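Long-range contacts in flavin adenine dinucleotide synthase (Saccharomyces cerevisiae, PDB 2WSI), which catalyses the transfer of an adenylyl group from ATP to flavin mononucleotide, yielding the coenzyme FAD and diphosphate: residues F205-N210 against W249-A254; P103-D108 against S130-Q135; N233-K238 against D296-A301. One frame throughout, in Å; residues are numbered along the deposited sequence.

Contact 1. Residues F205-N210 against W249-A254; sequences FLLYSN and WEIIHA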
loop_
_atom_site.group_PDB
_atom_site.type_symbol
_atom_site.label_atom_id
_atom_site.label_comp_id
_atom_site.label_asym_id
_atom_site.label_seq_id
_atom_site.Cartn_x
_atom_site.Cartn_y
_atom_site.Cartn_z
ATOM N N PHE A 205 9.688 -3.628 -4.391
ATOM C CA PHE A 205 8.836 -4.710 -3.892
ATOM C C PHE A 205 7.536 -4.835 -4.699
ATOM O O PHE A 205 7.124 -5.932 -5.082
ATOM C CB PHE A 205 8.533 -4.516 -2.400
ATOM C CG PHE A 205 7.753 -5.653 -1.804
ATOM C CD1 PHE A 205 8.366 -6.868 -1.546
ATOM C CD2 PHE A 205 6.388 -5.527 -1.555
ATOM C CE1 PHE A 205 7.660 -7.932 -1.007
ATOM C CE2 PHE A 205 5.669 -6.582 -1.015
ATOM C CZ PHE A 205 6.312 -7.794 -0.732
ATOM N N LEU A 206 6.888 -3.716 -4.992
ATOM C CA LEU A 206 5.566 -3.784 -5.629
ATOM C C LEU A 206 5.687 -4.311 -7.071
ATOM O O LEU A 206 4.882 -5.109 -7.502
ATOM C CB LEU A 206 4.874 -2.420 -5.553
ATOM C CG LEU A 206 3.413 -2.355 -6.006
ATOM C CD1 LEU A 206 2.591 -3.393 -5.224
ATOM C CD2 LEU A 206 2.877 -0.953 -5.822
ATOM N N LEU A 207 6.740 -3.922 -7.795
ATOM C CA LEU A 207 6.957 -4.437 -9.145
ATOM C C LEU A 207 7.355 -5.900 -9.110
ATOM O O LEU A 207 6.850 -6.698 -9.900
ATOM C CB LEU A 207 8.045 -3.630 -9.882
ATOM C CG LEU A 207 7.602 -2.236 -10.303
ATOM C CD1 LEU A 207 8.799 -1.400 -10.841
ATOM C CD2 LEU A 207 6.451 -2.308 -11.330
ATOM N N TYR A 208 8.266 -6.266 -8.205
ATOM C CA TYR A 208 8.578 -7.688 -8.026
ATOM C C TYR A 208 7.357 -8.569 -7.729
ATOM O O TYR A 208 7.317 -9.736 -8.163
ATOM C CB TYR A 208 9.596 -7.921 -6.918
ATOM C CG TYR A 208 9.980 -9.404 -6.839
ATOM C CD1 TYR A 208 10.854 -9.954 -7.772
ATOM C CD2 TYR A 208 9.449 -10.241 -5.859
ATOM C CE1 TYR A 208 11.211 -11.309 -7.735
ATOM C CE2 TYR A 208 9.797 -11.623 -5.806
ATOM C CZ TYR A 208 10.691 -12.127 -6.756
ATOM O OH TYR A 208 11.079 -13.442 -6.759
ATOM N N SER A 209 6.372 -8.040 -7.003
ATOM C CA SER A 209 5.235 -8.874 -6.565
ATOM C C SER A 209 4.399 -9.350 -7.743
ATOM O O SER A 209 3.671 -10.354 -7.639
ATOM C CB SER A 209 4.303 -8.134 -5.597
ATOM O OG SER A 209 3.545 -7.124 -6.254
ATOM N N ASN A 210 4.462 -8.571 -8.822
ATOM C CA ASN A 210 3.622 -8.748 -10.009
ATOM C C ASN A 210 2.147 -8.563 -9.722
ATOM O O ASN A 210 1.320 -8.847 -10.582
ATOM C CB ASN A 210 3.821 -10.124 -10.670
ATOM C CG ASN A 210 3.453 -10.109 -12.157
ATOM O OD1 ASN A 210 3.619 -9.094 -12.840
ATOM N ND2 ASN A 210 2.923 -11.223 -12.653
ATOM N N TRP A 249 15.358 -5.519 -13.169
ATOM C CA TRP A 249 15.512 -6.921 -12.723
ATOM C C TRP A 249 14.221 -7.409 -12.058
ATOM O O TRP A 249 13.722 -8.504 -12.341
ATOM C CB TRP A 249 16.689 -7.076 -11.746
ATOM C CG TRP A 249 16.969 -8.518 -11.388
ATOM C CD1 TRP A 249 17.938 -9.327 -11.923
ATOM C CD2 TRP A 249 16.251 -9.332 -10.437
ATOM N NE1 TRP A 249 17.869 -10.583 -11.362
ATOM C CE2 TRP A 249 16.846 -10.616 -10.451
ATOM C CE3 TRP A 249 15.161 -9.101 -9.584
ATOM C CZ2 TRP A 249 16.395 -11.664 -9.634
ATOM C CZ3 TRP A 249 14.718 -10.142 -8.768
ATOM C CH2 TRP A 249 15.338 -11.412 -8.803
ATOM N N GLU A 250 13.670 -6.571 -11.187
ATOM C CA GLU A 250 12.450 -6.920 -10.464
ATOM C C GLU A 250 11.314 -7.136 -11.439
ATOM O O GLU A 250 10.505 -8.041 -11.263
ATOM C CB GLU A 250 12.064 -5.805 -9.507
ATOM C CG GLU A 250 12.994 -5.635 -8.334
ATOM C CD GLU A 250 14.072 -4.596 -8.564
ATOM O OE1 GLU A 250 14.544 -4.454 -9.728
ATOM O OE2 GLU A 250 14.448 -3.929 -7.574
ATOM N N ILE A 251 11.243 -6.292 -12.470
ATOM C CA ILE A 251 10.190 -6.402 -13.461
ATOM C C ILE A 251 10.357 -7.715 -14.235
ATOM O O ILE A 251 9.419 -8.489 -14.361
ATOM C CB ILE A 251 10.218 -5.211 -14.454
ATOM C CG1 ILE A 251 9.670 -3.922 -13.806
ATOM C CG2 ILE A 251 9.420 -5.536 -15.710
ATOM C CD1 ILE A 251 10.096 -2.631 -14.543
ATOM N N ILE A 252 11.563 -7.967 -14.742
ATOM C CA ILE A 252 11.789 -9.115 -15.618
ATOM C C ILE A 252 11.602 -10.414 -14.870
ATOM O O ILE A 252 11.128 -11.391 -15.426
ATOM C CB ILE A 252 13.225 -9.123 -16.202
ATOM C CG1 ILE A 252 13.437 -7.936 -17.144
ATOM C CG2 ILE A 252 13.495 -10.440 -16.921
ATOM C CD1 ILE A 252 12.366 -7.795 -18.202
ATOM N N HIS A 253 11.983 -10.426 -13.603
ATOM C CA HIS A 253 11.972 -11.657 -12.827
ATOM C C HIS A 253 10.848 -11.677 -11.801
ATOM O O HIS A 253 10.934 -12.414 -10.824
ATOM C CB HIS A 253 13.301 -11.822 -12.103
ATOM C CG HIS A 253 14.474 -11.928 -13.022
ATOM N ND1 HIS A 253 15.225 -10.834 -13.396
ATOM C CD2 HIS A 253 15.023 -12.998 -13.643
ATOM C CE1 HIS A 253 16.190 -11.227 -14.210
ATOM N NE2 HIS A 253 16.094 -12.536 -14.370
ATOM N N ALA A 254 9.819 -10.855 -12.020
ATOM C CA ALA A 254 8.699 -10.735 -11.087
ATOM C C ALA A 254 8.099 -12.091 -10.699
ATOM O O ALA A 254 7.990 -12.995 -11.509
ATOM C CB ALA A 254 7.594 -9.847 -11.704
#

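Contact 2. Residues P103-D108 against S130-Q135; sequences PTVFID and SLYESQ. With FAD (flavin-adenine dinucleotide), chain C.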
loop_
_atom_site.group_PDB
_atom_site.type_symbol
_atom_site.label_atom_id
_atom_site.label_comp_id
_atom_site.label_asym_id
_atom_site.label_seq_id
_atom_site.Cartn_x
_atom_site.Cartn_y
_atom_site.Cartn_z
ATOM N N PRO A 103 -10.939 -7.159 8.017
ATOM C CA PRO A 103 -11.636 -5.888 8.220
ATOM C C PRO A 103 -10.826 -4.701 7.708
ATOM O O PRO A 103 -9.664 -4.534 8.089
ATOM C CB PRO A 103 -11.784 -5.789 9.740
ATOM C CG PRO A 103 -11.563 -7.174 10.258
ATOM C CD PRO A 103 -10.672 -7.875 9.283
ATOM N N THR A 104 -11.467 -3.865 6.901
ATOM C CA THR A 104 -10.757 -2.862 6.130
ATOM C C THR A 104 -11.625 -1.623 6.074
ATOM O O THR A 104 -12.853 -1.728 6.078
ATOM C CB THR A 104 -10.465 -3.379 4.692
ATOM O OG1 THR A 104 -9.686 -4.585 4.760
ATOM C CG2 THR A 104 -9.715 -2.310 3.840
ATOM N N VAL A 105 -10.997 -0.448 6.038
ATOM C CA VAL A 105 -11.749 0.795 5.983
ATOM C C VAL A 105 -11.219 1.656 4.859
ATOM O O VAL A 105 -10.010 1.842 4.770
ATOM C CB VAL A 105 -11.669 1.586 7.314
ATOM C CG1 VAL A 105 -10.259 1.588 7.856
ATOM C CG2 VAL A 105 -12.149 3.035 7.115
ATOM N N PHE A 106 -12.123 2.163 4.010
ATOM C CA PHE A 106 -11.762 3.031 2.901
ATOM C C PHE A 106 -12.594 4.285 3.018
ATOM O O PHE A 106 -13.825 4.213 3.030
ATOM C CB PHE A 106 -12.064 2.369 1.551
ATOM C CG PHE A 106 -11.866 3.297 0.359
ATOM C CD1 PHE A 106 -10.758 4.139 0.288
ATOM C CD2 PHE A 106 -12.786 3.315 -0.684
ATOM C CE1 PHE A 106 -10.565 4.977 -0.799
ATOM C CE2 PHE A 106 -12.606 4.171 -1.787
ATOM C CZ PHE A 106 -11.495 4.994 -1.836
ATOM N N ILE A 107 -11.943 5.439 3.101
ATOM C CA ILE A 107 -12.714 6.674 3.125
ATOM C C ILE A 107 -12.849 7.168 1.697
ATOM O O ILE A 107 -11.864 7.563 1.068
ATOM C CB ILE A 107 -12.108 7.733 4.050
ATOM C CG1 ILE A 107 -11.880 7.154 5.457
ATOM C CG2 ILE A 107 -13.036 8.964 4.114
ATOM C CD1 ILE A 107 -13.165 6.552 6.113
ATOM N N ASP A 108 -14.071 7.085 1.170
ATOM C CA ASP A 108 -14.363 7.547 -0.180
ATOM C C ASP A 108 -14.818 8.999 -0.125
ATOM O O ASP A 108 -15.642 9.361 0.711
ATOM C CB ASP A 108 -15.460 6.686 -0.797
ATOM C CG ASP A 108 -15.572 6.860 -2.301
ATOM O OD1 ASP A 108 -14.577 7.260 -2.936
ATOM O OD2 ASP A 108 -16.657 6.575 -2.853
ATOM N N SER A 130 -13.024 -7.206 3.890
ATOM C CA SER A 130 -14.373 -6.806 4.278
ATOM C C SER A 130 -14.352 -5.303 4.366
ATOM O O SER A 130 -13.862 -4.721 5.337
ATOM C CB SER A 130 -14.756 -7.367 5.641
ATOM O OG SER A 130 -16.041 -6.888 6.019
ATOM N N LEU A 131 -14.871 -4.668 3.337
ATOM C CA LEU A 131 -14.675 -3.239 3.196
ATOM C C LEU A 131 -15.789 -2.397 3.796
ATOM O O LEU A 131 -16.942 -2.477 3.369
ATOM C CB LEU A 131 -14.544 -2.923 1.712
ATOM C CG LEU A 131 -14.099 -1.506 1.384
ATOM C CD1 LEU A 131 -12.587 -1.365 1.690
ATOM C CD2 LEU A 131 -14.391 -1.237 -0.057
ATOM N N TYR A 132 -15.453 -1.595 4.794
ATOM C CA TYR A 132 -16.290 -0.455 5.134
ATOM C C TYR A 132 -15.867 0.665 4.208
ATOM O O TYR A 132 -14.681 1.025 4.182
ATOM C CB TYR A 132 -16.055 -0.028 6.570
ATOM C CG TYR A 132 -16.681 1.299 6.947
ATOM C CD1 TYR A 132 -17.982 1.373 7.439
ATOM C CD2 TYR A 132 -15.948 2.482 6.854
ATOM C CE1 TYR A 132 -18.541 2.612 7.813
ATOM C CE2 TYR A 132 -16.485 3.709 7.225
ATOM C CZ TYR A 132 -17.771 3.773 7.704
ATOM O OH TYR A 132 -18.260 5.010 8.068
ATOM N N GLU A 133 -16.812 1.206 3.439
ATOM C CA GLU A 133 -16.552 2.405 2.632
ATOM C C GLU A 133 -17.492 3.551 3.015
ATOM O O GLU A 133 -18.710 3.444 2.852
ATOM C CB GLU A 133 -16.711 2.102 1.132
ATOM C CG GLU A 133 -16.509 3.352 0.255
ATOM C CD GLU A 133 -16.501 3.062 -1.245
ATOM O OE1 GLU A 133 -16.844 1.935 -1.654
ATOM O OE2 GLU A 133 -16.160 3.977 -2.026
ATOM N N SER A 134 -16.927 4.646 3.509
ATOM C CA SER A 134 -17.705 5.841 3.823
ATOM C C SER A 134 -18.479 6.302 2.592
ATOM O O SER A 134 -18.155 5.934 1.474
ATOM C CB SER A 134 -16.790 6.970 4.293
ATOM O OG SER A 134 -16.043 7.482 3.213
ATOM N N GLN A 135 -19.491 7.123 2.816
ATOM C CA GLN A 135 -20.339 7.638 1.747
ATOM C C GLN A 135 -19.733 8.947 1.241
ATOM O O GLN A 135 -19.454 9.841 2.037
ATOM C CB GLN A 135 -21.757 7.882 2.280
ATOM C CG GLN A 135 -22.226 6.861 3.323
ATOM C CD GLN A 135 -21.885 7.256 4.768
ATOM O OE1 GLN A 135 -20.717 7.198 5.207
ATOM N NE2 GLN A 135 -22.919 7.638 5.526
HETATM P PA FAD C . -1.912 9.802 3.054
HETATM O O1A FAD C . -2.110 10.176 1.610
HETATM O O2A FAD C . -2.923 10.486 3.934
HETATM O O5B FAD C . -1.874 8.201 3.307
HETATM C C5B FAD C . -1.331 7.723 4.524
HETATM C C4B FAD C . -2.068 6.438 4.915
HETATM O O4B FAD C . -3.323 6.762 5.454
HETATM C C3B FAD C . -2.346 5.558 3.712
HETATM O O3B FAD C . -1.285 4.670 3.463
HETATM C C2B FAD C . -3.603 4.826 4.145
HETATM O O2B FAD C . -3.277 3.713 4.949
HETATM C C1B FAD C . -4.307 5.858 4.986
HETATM N N9A FAD C . -5.254 6.588 4.129
HETATM C C8A FAD C . -5.065 7.774 3.464
HETATM N N7A FAD C . -6.211 8.094 2.805
HETATM C C5A FAD C . -7.110 7.101 3.035
HETATM C C6A FAD C . -8.408 6.895 2.615
HETATM N N6A FAD C . -9.056 7.767 1.821
HETATM N N1A FAD C . -9.061 5.782 3.059
HETATM C C2A FAD C . -8.463 4.863 3.896
HETATM N N3A FAD C . -7.156 5.053 4.280
HETATM C C4A FAD C . -6.518 6.173 3.874
HETATM N N1 FAD C . -2.624 12.995 11.919
HETATM C C2 FAD C . -2.350 13.580 13.128
HETATM O O2 FAD C . -1.775 14.668 13.174
HETATM N N3 FAD C . -2.718 12.956 14.294
HETATM C C4 FAD C . -3.371 11.743 14.266
HETATM O O4 FAD C . -3.664 11.233 15.353
HETATM C C4X FAD C . -3.655 11.141 13.036
HETATM N N5 FAD C . -4.309 9.915 12.956
HETATM C C5X FAD C . -4.572 9.333 11.731
HETATM C C6 FAD C . -5.227 8.104 11.640
HETATM C C7 FAD C . -5.508 7.554 10.386
HETATM C C7M FAD C . -6.222 6.240 10.254
HETATM C C8 FAD C . -5.115 8.227 9.237
HETATM C C8M FAD C . -5.384 7.638 7.884
HETATM C C9 FAD C . -4.456 9.440 9.333
HETATM C C9A FAD C . -4.194 10.001 10.566
HETATM N N10 FAD C . -3.551 11.221 10.630
HETATM C C10 FAD C . -3.262 11.775 11.861
HETATM C "C1'" FAD C . -3.121 11.906 9.362
HETATM C "C2'" FAD C . -1.708 11.437 8.948
HETATM O "O2'" FAD C . -0.760 11.529 9.985
HETATM C "C3'" FAD C . -1.168 12.179 7.729
HETATM O "O3'" FAD C . -0.842 13.498 8.097
HETATM C "C4'" FAD C . -2.189 12.192 6.607
HETATM O "O4'" FAD C . -2.706 10.893 6.407
HETATM C "C5'" FAD C . -1.542 12.656 5.301
HETATM O "O5'" FAD C . -0.276 12.037 5.165
HETATM P P FAD C . 0.226 11.488 3.736
HETATM O O1P FAD C . -0.245 12.421 2.646
HETATM O O2P FAD C . 1.716 11.237 3.769
HETATM O O3P FAD C . -0.407 10.042 3.503
HETATM O O HOH W 1 -17.160 10.019 3.203
HETATM O O HOH W 2 -19.104 6.089 -1.221
#

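Contact 3. Residues N233-K238 against D296-A301; sequences NPHLRK and DTLERA. With FAD (flavin-adenine dinucleotide), chain C.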
loop_
_atom_site.group_PDB
_atom_site.type_symbol
_atom_site.label_atom_id
_atom_site.label_comp_id
_atom_site.label_asym_id
_atom_site.label_seq_id
_atom_site.Cartn_x
_atom_site.Cartn_y
_atom_site.Cartn_z
ATOM N N ASN A 233 3.564 13.379 -12.249
ATOM C CA ASN A 233 4.682 14.097 -11.654
ATOM C C ASN A 233 5.415 14.926 -12.728
ATOM O O ASN A 233 5.851 14.375 -13.735
ATOM C CB ASN A 233 5.643 13.121 -10.976
ATOM C CG ASN A 233 6.619 13.822 -10.046
ATOM O OD1 ASN A 233 7.297 14.773 -10.435
ATOM N ND2 ASN A 233 6.728 13.327 -8.832
ATOM N N PRO A 234 5.538 16.249 -12.522
ATOM C CA PRO A 234 6.151 17.090 -13.576
ATOM C C PRO A 234 7.587 16.680 -13.884
ATOM O O PRO A 234 8.081 16.944 -14.978
ATOM C CB PRO A 234 6.103 18.513 -12.990
ATOM C CG PRO A 234 5.868 18.357 -11.515
ATOM C CD PRO A 234 5.152 17.020 -11.322
ATOM N N HIS A 235 8.243 16.015 -12.929
ATOM C CA HIS A 235 9.585 15.503 -13.149
ATOM C C HIS A 235 9.608 14.245 -14.014
ATOM O O HIS A 235 10.690 13.779 -14.387
ATOM C CB HIS A 235 10.310 15.288 -11.810
ATOM C CG HIS A 235 10.377 16.527 -10.975
ATOM N ND1 HIS A 235 11.293 17.535 -11.212
ATOM C CD2 HIS A 235 9.614 16.947 -9.939
ATOM C CE1 HIS A 235 11.100 18.512 -10.342
ATOM N NE2 HIS A 235 10.087 18.183 -9.561
ATOM N N LEU A 236 8.430 13.717 -14.370
ATOM C CA LEU A 236 8.361 12.579 -15.283
ATOM C C LEU A 236 7.893 12.986 -16.688
ATOM O O LEU A 236 7.723 12.139 -17.563
ATOM C CB LEU A 236 7.450 11.470 -14.710
ATOM C CG LEU A 236 7.962 10.926 -13.363
ATOM C CD1 LEU A 236 7.084 9.785 -12.857
ATOM C CD2 LEU A 236 9.425 10.458 -13.474
ATOM N N ARG A 237 7.694 14.281 -16.903
ATOM C CA ARG A 237 7.362 14.785 -18.238
ATOM C C ARG A 237 8.483 14.391 -19.214
ATOM O O ARG A 237 9.643 14.706 -18.992
ATOM C CB ARG A 237 7.190 16.294 -18.178
ATOM C CG ARG A 237 6.409 16.915 -19.316
ATOM C CD ARG A 237 5.906 18.304 -18.911
ATOM N NE ARG A 237 6.996 19.249 -18.645
ATOM C CZ ARG A 237 7.474 19.562 -17.433
ATOM N NH1 ARG A 237 6.971 19.020 -16.320
ATOM N NH2 ARG A 237 8.469 20.438 -17.330
ATOM N N LYS A 238 8.140 13.689 -20.285
ATOM C CA LYS A 238 9.155 13.046 -21.119
ATOM C C LYS A 238 10.036 14.023 -21.895
ATOM O O LYS A 238 11.234 13.794 -22.042
ATOM C CB LYS A 238 8.504 12.081 -22.096
ATOM C CG LYS A 238 8.010 10.809 -21.460
ATOM C CD LYS A 238 7.030 10.111 -22.369
ATOM C CE LYS A 238 7.205 8.608 -22.296
ATOM N NZ LYS A 238 8.527 8.200 -22.857
ATOM N N ASP A 296 13.019 10.585 -3.399
ATOM C CA ASP A 296 11.922 10.720 -2.435
ATOM C C ASP A 296 11.514 12.173 -2.273
ATOM O O ASP A 296 10.383 12.458 -1.909
ATOM C CB ASP A 296 12.307 10.171 -1.047
ATOM C CG ASP A 296 12.492 8.659 -1.034
ATOM O OD1 ASP A 296 11.641 7.963 -0.440
ATOM O OD2 ASP A 296 13.485 8.172 -1.613
ATOM N N THR A 297 12.451 13.093 -2.501
ATOM C CA THR A 297 12.164 14.504 -2.247
ATOM C C THR A 297 11.094 14.979 -3.223
ATOM O O THR A 297 10.379 15.943 -2.964
ATOM C CB THR A 297 13.423 15.433 -2.390
ATOM O OG1 THR A 297 13.465 15.970 -3.709
ATOM C CG2 THR A 297 14.742 14.699 -2.130
ATOM N N LEU A 298 10.986 14.290 -4.351
ATOM C CA LEU A 298 10.140 14.751 -5.440
ATOM C C LEU A 298 8.815 13.978 -5.542
ATOM O O LEU A 298 8.033 14.214 -6.461
ATOM C CB LEU A 298 10.897 14.612 -6.758
ATOM C CG LEU A 298 12.146 15.504 -6.894
ATOM C CD1 LEU A 298 12.783 15.339 -8.276
ATOM C CD2 LEU A 298 11.765 16.942 -6.641
ATOM N N GLU A 299 8.576 13.084 -4.588
ATOM C CA GLU A 299 7.444 12.157 -4.646
ATOM C C GLU A 299 6.101 12.875 -4.707
ATOM O O GLU A 299 5.178 12.452 -5.411
ATOM C CB GLU A 299 7.483 11.206 -3.436
ATOM C CG GLU A 299 6.383 10.145 -3.424
ATOM C CD GLU A 299 6.663 8.983 -2.432
ATOM O OE1 GLU A 299 7.777 8.910 -1.899
ATOM O OE2 GLU A 299 5.767 8.138 -2.214
ATOM N N ARG A 300 5.974 13.967 -3.971
ATOM C CA ARG A 300 4.694 14.645 -3.909
ATOM C C ARG A 300 4.646 15.864 -4.844
ATOM O O ARG A 300 3.807 16.731 -4.674
ATOM C CB ARG A 300 4.408 15.074 -2.466
ATOM C CG ARG A 300 4.225 13.890 -1.518
ATOM C CD ARG A 300 3.846 14.361 -0.140
ATOM N NE ARG A 300 2.541 15.005 -0.152
ATOM C CZ ARG A 300 1.398 14.394 0.150
ATOM N NH1 ARG A 300 1.391 13.117 0.508
ATOM N NH2 ARG A 300 0.260 15.072 0.100
ATOM N N ALA A 301 5.530 15.905 -5.836
ATOM C CA ALA A 301 5.652 17.094 -6.687
ATOM C C ALA A 301 4.405 17.346 -7.535
ATOM O O ALA A 301 4.116 18.492 -7.891
ATOM C CB ALA A 301 6.884 17.016 -7.569
HETATM P PA FAD C . -1.912 9.802 3.054
HETATM O O1A FAD C . -2.110 10.176 1.610
HETATM O O2A FAD C . -2.923 10.486 3.934
HETATM O O5B FAD C . -1.874 8.201 3.307
HETATM C C5B FAD C . -1.331 7.723 4.524
HETATM C C4B FAD C . -2.068 6.438 4.915
HETATM O O4B FAD C . -3.323 6.762 5.454
HETATM C C3B FAD C . -2.346 5.558 3.712
HETATM O O3B FAD C . -1.285 4.670 3.463
HETATM C C2B FAD C . -3.603 4.826 4.145
HETATM O O2B FAD C . -3.277 3.713 4.949
HETATM C C1B FAD C . -4.307 5.858 4.986
HETATM N N9A FAD C . -5.254 6.588 4.129
HETATM C C8A FAD C . -5.065 7.774 3.464
HETATM N N7A FAD C . -6.211 8.094 2.805
HETATM C C5A FAD C . -7.110 7.101 3.035
HETATM C C6A FAD C . -8.408 6.895 2.615
HETATM N N6A FAD C . -9.056 7.767 1.821
HETATM N N1A FAD C . -9.061 5.782 3.059
HETATM C C2A FAD C . -8.463 4.863 3.896
HETATM N N3A FAD C . -7.156 5.053 4.280
HETATM C C4A FAD C . -6.518 6.173 3.874
HETATM N N1 FAD C . -2.624 12.995 11.919
HETATM C C2 FAD C . -2.350 13.580 13.128
HETATM O O2 FAD C . -1.775 14.668 13.174
HETATM N N3 FAD C . -2.718 12.956 14.294
HETATM C C4 FAD C . -3.371 11.743 14.266
HETATM O O4 FAD C . -3.664 11.233 15.353
HETATM C C4X FAD C . -3.655 11.141 13.036
HETATM N N5 FAD C . -4.309 9.915 12.956
HETATM C C5X FAD C . -4.572 9.333 11.731
HETATM C C6 FAD C . -5.227 8.104 11.640
HETATM C C7 FAD C . -5.508 7.554 10.386
HETATM C C7M FAD C . -6.222 6.240 10.254
HETATM C C8 FAD C . -5.115 8.227 9.237
HETATM C C8M FAD C . -5.384 7.638 7.884
HETATM C C9 FAD C . -4.456 9.440 9.333
HETATM C C9A FAD C . -4.194 10.001 10.566
HETATM N N10 FAD C . -3.551 11.221 10.630
HETATM C C10 FAD C . -3.262 11.775 11.861
HETATM C "C1'" FAD C . -3.121 11.906 9.362
HETATM C "C2'" FAD C . -1.708 11.437 8.948
HETATM O "O2'" FAD C . -0.760 11.529 9.985
HETATM C "C3'" FAD C . -1.168 12.179 7.729
HETATM O "O3'" FAD C . -0.842 13.498 8.097
HETATM C "C4'" FAD C . -2.189 12.192 6.607
HETATM O "O4'" FAD C . -2.706 10.893 6.407
HETATM C "C5'" FAD C . -1.542 12.656 5.301
HETATM O "O5'" FAD C . -0.276 12.037 5.165
HETATM P P FAD C . 0.226 11.488 3.736
HETATM O O1P FAD C . -0.245 12.421 2.646
HETATM O O2P FAD C . 1.716 11.237 3.769
HETATM O O3P FAD C . -0.407 10.042 3.503
#

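Contact 1. Residues F205-N210 against W249-A254
The last turn of helix 199-209 meets the last turn of helix 248-252 and the residues that leave it, with Tyr-208 lying against Trp-249, Glu-250, His-253 and Ala-254. CG of Tyr-208 is anti to the backbone N (chi1 -175°), which carries the ring alongside the indole, the two side chains pointing the same way. There Tyr-208 CE1 comes to 3.8 Å from Trp-249 CZ3 and to 3.3 Å from His-253 O, while the phenol hydroxyl is hydrogen-bonded to Ser-16 OG. Leu-207 and Ile-251 also run side by side, Leu-207 CD1 resting 4.0 Å from Ile-251 CG1. Close by, the methyl of Ala-254 fits against the end of the first helix, its CB 3.6 Å from Tyr-208 O. On the second helix, Trp-249 O takes bonds from His-253 N and His-253 ND1, which reach it from opposite faces of its plane; ND1 also sits over the rim of the Trp-249 ring. Glu-250 turns its carboxylate to Ser-204 OG. The pair is backed by helix 25-45, touched by Phe-205 and Glu-250, while Phe-205 also reaches helices 3-18 and 64-87.

Contact 2. Residues P103-D108 against S130-Q135
Ile-107 packs CG2 against Ser-134 OG, and Phe-106 lies beside Glu-133, where the end of the inner strand meets the adenine of FAD. The backbone of Ile-107 reads the base: its N donates to FAD N1A over 2.9 Å, and FAD N6A donates to Ile-107 O, also over 2.9 Å. Phe-106 approaches the same base with CD1 and, on its other flank, sets CE2 3.6 Å from Glu-133 OE2, ring and carboxylate planes 47° apart. Glu-133 is extended (chi1 177°, chi2 173°), which carries its carboxylate out alongside that ring. Asp-108 N sits over the ring's centre. Replacing Phe-106 by a serine would probably open a gap between the adenine and Glu-133, leaving N1A without the ring carbon beside it and the carboxylate without its apolar neighbour. Next to the base-reading residue, Asp-108 N donates to Ser-134 OG at 2.9 Å; that hydroxyl donates to a water that bonds to Asp-108 O and Gln-135 O. A second water joins Asp-108 OD2 to Ser-134 O. Asp-108 OD2 lies 2.8 Å from Glu-133 OE2, with Glu-117 near OD1; such crowding would probably raise the pKa of one of these acids. Arg-136 NE makes a long, weak ion pair with Asp-108 OD2.

Behind the strand ends is a beta-alpha-beta crossover of the HUP-type nucleotide-binding fold, strand 102-106, helix 114-126 and strand 129-133, whose two strands pair in parallel. Phe-106 N donates to Tyr-132 O at 2.8 Å, and Tyr-132 N to Thr-104 O. One face of the sheet carries Thr-104 CG2 against Leu-131 CD1 (3.7 Å), with helix 114-126 meeting Phe-106, Leu-131 and Glu-133. The other bears Val-105 CG2 against Tyr-132 CD2 (3.8 Å), under Phe-148 of helix 144-154.

Contact 3. Residues N233-K238 against D296-A301
Asn-233 and Leu-298 join an Asx turn to a type I beta turn, 298-301, in the loops of the C-terminal part of the chain. The tight part is polar at its heart. Asn-233 ND2 donates to Leu-298 O at 2.8 Å, the acceptor lying almost in the amide plane, while the other end of the amide, OD1, offers an in-plane lone pair to His-235 N at 2.9 Å. Engaged at both ends, and with ND2 also bonded to Thr-222 OG1, the amide has its rotation fixed. Leu-298 O is gripped twice, since Ala-301 N reaches it from the opposite face of its plane to close the turn. Beside this, Leu-298 CD1 makes a CH-pi contact over the face of the His-235 ring, 3.8 Å from its centroid and 10° off the normal. Ala-301 CB comes in at the edge of that ring, near its plane and 3.6 Å from His-235 CD2.

The packing slackens toward Pro-234, which is partly exposed: its CD stands 4.1 Å from Ala-301 CB. From the same beta turn two side chains lead away. Glu-299 forms salt bridges with Arg-166 and Lys-64. Arg-300, bent at chi3 (65°), swings its guanidinium to the flavin-side phosphate of FAD, where NH1 makes a weak hydrogen bond of 2.8 Å to O1P.

How the contacts relate
From the N terminus, contact 2 comes first: the chain leaves strand 102-106, passes through helix 114-126 and returns along strand 129-133, completing its loop before either of the others begins. Contact 1 opens on helix 199-209, contact 3 opens at 233-238, contact 1 closes on helix 248-252 and the residues that follow it, and contact 3 closes at 296-301, so these two cross. Contact 1 joins two helices away from the ligand, on the opposite side of the chain's centre from contact 2. Contacts 2 and 3 have centres about 29 Å apart yet both reach FAD, so the bound nucleotide spans from the end of strand 102-106 to the C-terminal loops, where a weak bond meets its phosphate.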